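Long-range contacts in alpha-amylase (Eisenia fetida, PDB 6M4K), which probably hydrolyses internal alpha-1,4-glucosidic linkages of starch-like polysaccharides, as a calcium-binding glycoside hydrolase of family 13: residues M324-T329 against W388-N393; D451-D456 against N490-I495. All coordinates share one frame; numbering follows the deposited sequence.

Interaction 1 of 2, residues M324-T329 against W388-N393. With SO4 (sulfate ion), chain F.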
loop_
_atom_site.group_PDB
_atom_site.type_symbol
_atom_site.label_atom_id
_atom_site.label_comp_id
_atom_site.label_asym_id
_atom_site.label_seq_id
_atom_site.Cartn_x
_atom_site.Cartn_y
_atom_site.Cartn_z
ATOM N N MET A 324 15.826 -5.338 8.083
ATOM C CA MET A 324 15.034 -6.430 7.527
ATOM C C MET A 324 13.969 -5.910 6.570
ATOM O O MET A 324 13.674 -6.548 5.557
ATOM C CB MET A 324 14.370 -7.197 8.661
ATOM C CG MET A 324 15.347 -8.034 9.475
ATOM S SD MET A 324 14.497 -9.122 10.636
ATOM C CE MET A 324 13.883 -7.928 11.791
ATOM N N TYR A 325 13.367 -4.768 6.891
ATOM C CA TYR A 325 12.357 -4.171 6.020
ATOM C C TYR A 325 12.921 -3.857 4.644
ATOM O O TYR A 325 12.249 -4.066 3.625
ATOM C CB TYR A 325 11.893 -2.889 6.683
ATOM C CG TYR A 325 10.708 -2.173 6.086
ATOM C CD1 TYR A 325 9.438 -2.741 6.088
ATOM C CD2 TYR A 325 10.837 -0.881 5.609
ATOM C CE1 TYR A 325 8.336 -2.047 5.591
ATOM C CE2 TYR A 325 9.748 -0.185 5.114
ATOM C CZ TYR A 325 8.508 -0.775 5.101
ATOM O OH TYR A 325 7.445 -0.041 4.635
ATOM N N LYS A 326 14.149 -3.353 4.587
ATOM C CA LYS A 326 14.763 -3.072 3.297
ATOM C C LYS A 326 15.046 -4.354 2.529
ATOM O O LYS A 326 14.939 -4.379 1.298
ATOM C CB LYS A 326 16.049 -2.269 3.485
ATOM C CG LYS A 326 15.804 -0.826 3.879
ATOM C CD LYS A 326 17.117 -0.087 4.053
ATOM C CE LYS A 326 17.758 -0.421 5.377
ATOM N NZ LYS A 326 19.005 0.378 5.575
ATOM N N ILE A 327 15.440 -5.423 3.228
ATOM C CA ILE A 327 15.660 -6.701 2.552
ATOM C C ILE A 327 14.363 -7.199 1.923
ATOM O O ILE A 327 14.326 -7.594 0.752
ATOM C CB ILE A 327 16.248 -7.734 3.527
ATOM C CG1 ILE A 327 17.662 -7.323 3.937
ATOM C CG2 ILE A 327 16.257 -9.116 2.883
ATOM C CD1 ILE A 327 18.223 -8.157 5.085
ATOM N N ALA A 328 13.285 -7.209 2.706
ATOM C CA ALA A 328 12.000 -7.684 2.201
ATOM C C ALA A 328 11.512 -6.826 1.040
ATOM O O ALA A 328 10.988 -7.353 0.051
ATOM C CB ALA A 328 10.972 -7.676 3.330
ATOM N N THR A 329 11.651 -5.501 1.154
ATOM C CA THR A 329 11.201 -4.608 0.088
ATOM C C THR A 329 12.048 -4.789 -1.164
ATOM O O THR A 329 11.518 -4.794 -2.283
ATOM C CB THR A 329 11.220 -3.150 0.567
ATOM O OG1 THR A 329 10.379 -3.001 1.720
ATOM C CG2 THR A 329 10.721 -2.223 -0.537
ATOM N N TRP A 388 14.022 6.554 0.692
ATOM C CA TRP A 388 15.245 5.854 1.065
ATOM C C TRP A 388 15.935 5.357 -0.195
ATOM O O TRP A 388 15.289 4.797 -1.085
ATOM C CB TRP A 388 14.926 4.650 1.946
ATOM C CG TRP A 388 14.330 4.947 3.299
ATOM C CD1 TRP A 388 13.946 6.157 3.795
ATOM C CD2 TRP A 388 14.050 3.986 4.320
ATOM N NE1 TRP A 388 13.442 6.008 5.077
ATOM C CE2 TRP A 388 13.499 4.680 5.416
ATOM C CE3 TRP A 388 14.219 2.601 4.413
ATOM C CZ2 TRP A 388 13.126 4.036 6.592
ATOM C CZ3 TRP A 388 13.839 1.962 5.578
ATOM C CH2 TRP A 388 13.298 2.681 6.652
ATOM N N ARG A 389 17.260 5.525 -0.260
ATOM C CA ARG A 389 17.992 5.110 -1.453
ATOM C C ARG A 389 17.776 3.631 -1.753
ATOM O O ARG A 389 17.650 3.236 -2.920
ATOM C CB ARG A 389 19.491 5.410 -1.304
ATOM C CG ARG A 389 20.330 5.037 -2.536
ATOM C CD ARG A 389 21.833 5.141 -2.242
ATOM N NE ARG A 389 22.181 4.118 -1.267
ATOM C CZ ARG A 389 22.376 4.333 0.027
ATOM N NH1 ARG A 389 22.324 5.563 0.533
ATOM N NH2 ARG A 389 22.628 3.293 0.815
ATOM N N GLU A 390 17.760 2.788 -0.715
ATOM C CA GLU A 390 17.571 1.361 -0.935
ATOM C C GLU A 390 16.229 1.083 -1.596
ATOM O O GLU A 390 16.114 0.149 -2.402
ATOM C CB GLU A 390 17.698 0.605 0.387
ATOM C CG GLU A 390 19.061 0.774 1.089
ATOM C CD GLU A 390 19.124 1.942 2.072
ATOM O OE1 GLU A 390 18.325 2.899 1.979
ATOM O OE2 GLU A 390 19.991 1.895 2.975
ATOM N N MET A 391 15.222 1.904 -1.298
ATOM C CA MET A 391 13.912 1.755 -1.924
ATOM C C MET A 391 13.899 2.332 -3.332
ATOM O O MET A 391 13.549 1.642 -4.286
ATOM C CB MET A 391 12.836 2.442 -1.087
ATOM C CG MET A 391 12.189 1.547 -0.070
ATOM S SD MET A 391 13.389 0.844 1.078
ATOM C CE MET A 391 12.301 0.199 2.343
ATOM N N TYR A 392 14.260 3.606 -3.484
ATOM C CA TYR A 392 14.099 4.197 -4.810
ATOM C C TYR A 392 15.059 3.604 -5.830
ATOM O O TYR A 392 14.708 3.509 -7.010
ATOM C CB TYR A 392 14.078 5.728 -4.793
ATOM C CG TYR A 392 15.366 6.450 -4.435
ATOM C CD1 TYR A 392 16.458 6.454 -5.291
ATOM C CD2 TYR A 392 15.455 7.180 -3.259
ATOM C CE1 TYR A 392 17.622 7.139 -4.965
ATOM C CE2 TYR A 392 16.601 7.885 -2.934
ATOM C CZ TYR A 392 17.680 7.848 -3.778
ATOM O OH TYR A 392 18.832 8.543 -3.436
ATOM N N ASN A 393 16.247 3.158 -5.410
ATOM C CA ASN A 393 17.124 2.498 -6.371
ATOM C C ASN A 393 16.623 1.105 -6.727
ATOM O O ASN A 393 16.880 0.622 -7.834
ATOM C CB ASN A 393 18.566 2.475 -5.869
ATOM C CG ASN A 393 19.333 3.714 -6.284
ATOM O OD1 ASN A 393 18.778 4.610 -6.924
ATOM N ND2 ASN A 393 20.616 3.770 -5.935
HETATM S S SO4 F . 16.551 -4.528 12.126
HETATM O O1 SO4 F . 15.829 -5.125 11.004
HETATM O O2 SO4 F . 17.637 -5.429 12.500
HETATM O O3 SO4 F . 17.091 -3.236 11.698
HETATM O O4 SO4 F . 15.647 -4.327 13.255
#
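Lys326 crosses the Trp388 indole at about a right angle, its CG at the six-membered edge, near the ring plane and 3.8 Å from CZ3, while its CD packs against the Glu390 carboxylate carbon CD at 3.5 Å. The chain runs extended as far as CD and then bends (chi3 -78°), which brings NZ to 3.2 Å from Glu390 OE2 in a salt bridge. NZ comes from above the carboxylate plane, 67° out of it; Asn490 binds both charged ends, its OD1 taking a hydrogen bond from NZ and its ND2 giving one to OE2. Helices 322-334 and 389-401 thus pack side by side on the outside of the TIM barrel of family 13, the axes of their short segments 9.9 Å apart at closest and nearly parallel at 4°. On the buried flank, in the conformer given, Met391 CE touches both Tyr325 CD2 (3.7 Å) and Thr329 OG1 (3.8 Å). That hydroxyl sits over the centre of one face of the Tyr325 ring and donates to Tyr325 O, which also accepts from Thr329 N on its opposite face. Tyr325 OH is hydrogen-bonded to Asp300. At Met324, the backbone N donates to O1 of a sulfate, probably from the crystallisation liquor.

Interaction 2 of 2, residues D451-D456 against N490-I495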
loop_
_atom_site.group_PDB
_atom_site.type_symbol
_atom_site.label_atom_id
_atom_site.label_comp_id
_atom_site.label_asym_id
_atom_site.label_seq_id
_atom_site.Cartn_x
_atom_site.Cartn_y
_atom_site.Cartn_z
ATOM N N ASP A 451 26.871 -1.384 -7.103
ATOM C CA ASP A 451 25.803 -1.857 -6.236
ATOM C C ASP A 451 24.846 -0.704 -5.954
ATOM O O ASP A 451 25.187 0.238 -5.231
ATOM C CB ASP A 451 26.395 -2.381 -4.935
ATOM C CG ASP A 451 25.347 -2.577 -3.872
ATOM O OD1 ASP A 451 24.227 -3.008 -4.227
ATOM O OD2 ASP A 451 25.615 -2.288 -2.692
ATOM N N VAL A 452 23.629 -0.785 -6.499
ATOM C CA VAL A 452 22.678 0.313 -6.342
ATOM C C VAL A 452 22.044 0.349 -4.965
ATOM O O VAL A 452 21.355 1.320 -4.636
ATOM C CB VAL A 452 21.625 0.368 -7.467
ATOM C CG1 VAL A 452 22.303 0.524 -8.805
ATOM C CG2 VAL A 452 20.730 -0.873 -7.435
ATOM N N ILE A 453 22.275 -0.674 -4.139
ATOM C CA ILE A 453 21.829 -0.594 -2.753
ATOM C C ILE A 453 22.655 0.436 -1.990
ATOM O O ILE A 453 22.115 1.223 -1.210
ATOM C CB ILE A 453 21.883 -1.979 -2.081
ATOM C CG1 ILE A 453 20.991 -2.982 -2.822
ATOM C CG2 ILE A 453 21.486 -1.885 -0.603
ATOM C CD1 ILE A 453 19.524 -2.623 -2.814
ATOM N N SER A 454 23.976 0.437 -2.203
ATOM C CA SER A 454 24.891 1.311 -1.471
ATOM C C SER A 454 25.350 2.528 -2.263
ATOM O O SER A 454 25.789 3.511 -1.650
ATOM C CB SER A 454 26.124 0.520 -1.008
ATOM O OG SER A 454 26.882 0.026 -2.096
ATOM N N CYS A 455 25.257 2.500 -3.587
ATOM C CA CYS A 455 25.764 3.561 -4.444
ATOM C C CYS A 455 24.609 4.293 -5.116
ATOM O O CYS A 455 23.477 3.802 -5.172
ATOM C CB CYS A 455 26.703 2.994 -5.510
ATOM S SG CYS A 455 28.010 1.932 -4.836
ATOM N N ASP A 456 24.914 5.481 -5.640
ATOM C CA ASP A 456 23.880 6.311 -6.247
ATOM C C ASP A 456 23.574 5.879 -7.672
ATOM O O ASP A 456 22.418 5.949 -8.110
ATOM C CB ASP A 456 24.321 7.773 -6.242
ATOM C CG ASP A 456 24.540 8.303 -4.849
ATOM O OD1 ASP A 456 23.717 8.008 -3.953
ATOM O OD2 ASP A 456 25.546 9.014 -4.646
ATOM N N ASN A 490 22.413 -3.625 5.228
ATOM C CA ASN A 490 22.295 -3.709 3.775
ATOM C C ASN A 490 23.083 -4.882 3.178
ATOM O O ASN A 490 23.938 -4.687 2.308
ATOM C CB ASN A 490 22.655 -2.394 3.096
ATOM C CG ASN A 490 21.638 -1.290 3.376
ATOM O OD1 ASN A 490 20.529 -1.550 3.853
ATOM N ND2 ASN A 490 22.008 -0.051 3.076
ATOM N N PRO A 491 22.804 -6.124 3.624
ATOM C CA PRO A 491 23.594 -7.288 3.211
ATOM C C PRO A 491 23.124 -7.834 1.868
ATOM O O PRO A 491 22.779 -9.011 1.716
ATOM C CB PRO A 491 23.346 -8.263 4.364
ATOM C CG PRO A 491 21.911 -7.981 4.726
ATOM C CD PRO A 491 21.697 -6.503 4.523
ATOM N N MET A 492 23.144 -6.969 0.861
ATOM C CA MET A 492 22.648 -7.303 -0.467
ATOM C C MET A 492 23.392 -6.462 -1.484
ATOM O O MET A 492 23.807 -5.338 -1.186
ATOM C CB MET A 492 21.184 -6.904 -0.648
ATOM C CG MET A 492 20.233 -7.414 0.370
ATOM S SD MET A 492 18.600 -6.803 -0.053
ATOM C CE MET A 492 18.723 -5.085 0.431
ATOM N N ILE A 493 23.524 -6.995 -2.685
ATOM C CA ILE A 493 24.084 -6.263 -3.807
ATOM C C ILE A 493 23.097 -6.386 -4.950
ATOM O O ILE A 493 22.646 -7.491 -5.259
ATOM C CB ILE A 493 25.463 -6.814 -4.214
ATOM C CG1 ILE A 493 26.500 -6.477 -3.139
ATOM C CG2 ILE A 493 25.872 -6.273 -5.577
ATOM C CD1 ILE A 493 27.891 -6.992 -3.462
ATOM N N ALA A 494 22.764 -5.262 -5.574
ATOM C CA ALA A 494 21.893 -5.265 -6.741
ATOM C C ALA A 494 22.577 -4.481 -7.848
ATOM O O ALA A 494 23.044 -3.361 -7.615
ATOM C CB ALA A 494 20.532 -4.645 -6.407
ATOM N N ILE A 495 22.641 -5.066 -9.035
ATOM C CA ILE A 495 23.280 -4.433 -10.179
ATOM C C ILE A 495 22.336 -4.517 -11.368
ATOM O O ILE A 495 21.541 -5.456 -11.491
ATOM C CB ILE A 495 24.658 -5.062 -10.509
ATOM C CG1 ILE A 495 24.517 -6.559 -10.781
ATOM C CG2 ILE A 495 25.652 -4.813 -9.377
ATOM C CD1 ILE A 495 25.812 -7.229 -11.286
HETATM O O HOH W 1 24.864 -3.040 -0.250
#
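The carboxylate of Asp451 is gripped from both faces at OD1: Ala494 N arrives on the anti side, 29° out of the plane and 3.0 Å away, and Ile453 N comes from above the other face, also at 3.0 Å. The second of these closes an Asx turn, set in the loop that follows strand 447-449 of the C-terminal all-beta domain; the first ties that turn to the backbone of strand 492-496. The side chain leaves to one side of the strand, and chi1 of 166°, which sets CG opposite the backbone N, swings the carboxylate in to meet it. Its OD2 accepts from Ser454 OG at 2.7 Å, tilted above the plane; a water lies 2.7 Å from both OD2 and Met492 O, with more acceptors around it than protons to give. An asparagine here would probably leave either the Ser454 hydroxyl or both Ala494 N and Ile453 N without an acceptor. Beside this polar core, Ile453 spreads its branches over the strand and the loop leading into it: CG1 rests 4.0 Å from Ala494 CB, and CG2 lies against Asn490 CB. Helix 389-401 touches Ile453 and Ala494 through Met394. One backbone bond completes the join, Val452 N to Ala494 O, 2.9 Å.

The two contacts illustrate how a catalytic barrel and an accessory beta domain share one boundary. Interaction 1, partly buried, joins two barrel helices through side chains alone, with a charged side and an apolar flank; interaction 2, fully buried, joins a loop to a strand of the C-terminal domain through a carboxylate, backbone bonds and apolar packing of Ile453 on Ala494. Their centres lie about 10 Å apart, and Asn490 belongs to both, a residue of interaction 2 that serves the ion pair of interaction 1. Helix 389-401 also reaches across: Asn393 ND2 probably bonds Val452 O, and Arg389 donates to Ile453 O. Helix 322-334 meets the strand side through Ile327 against Pro491 and Met492.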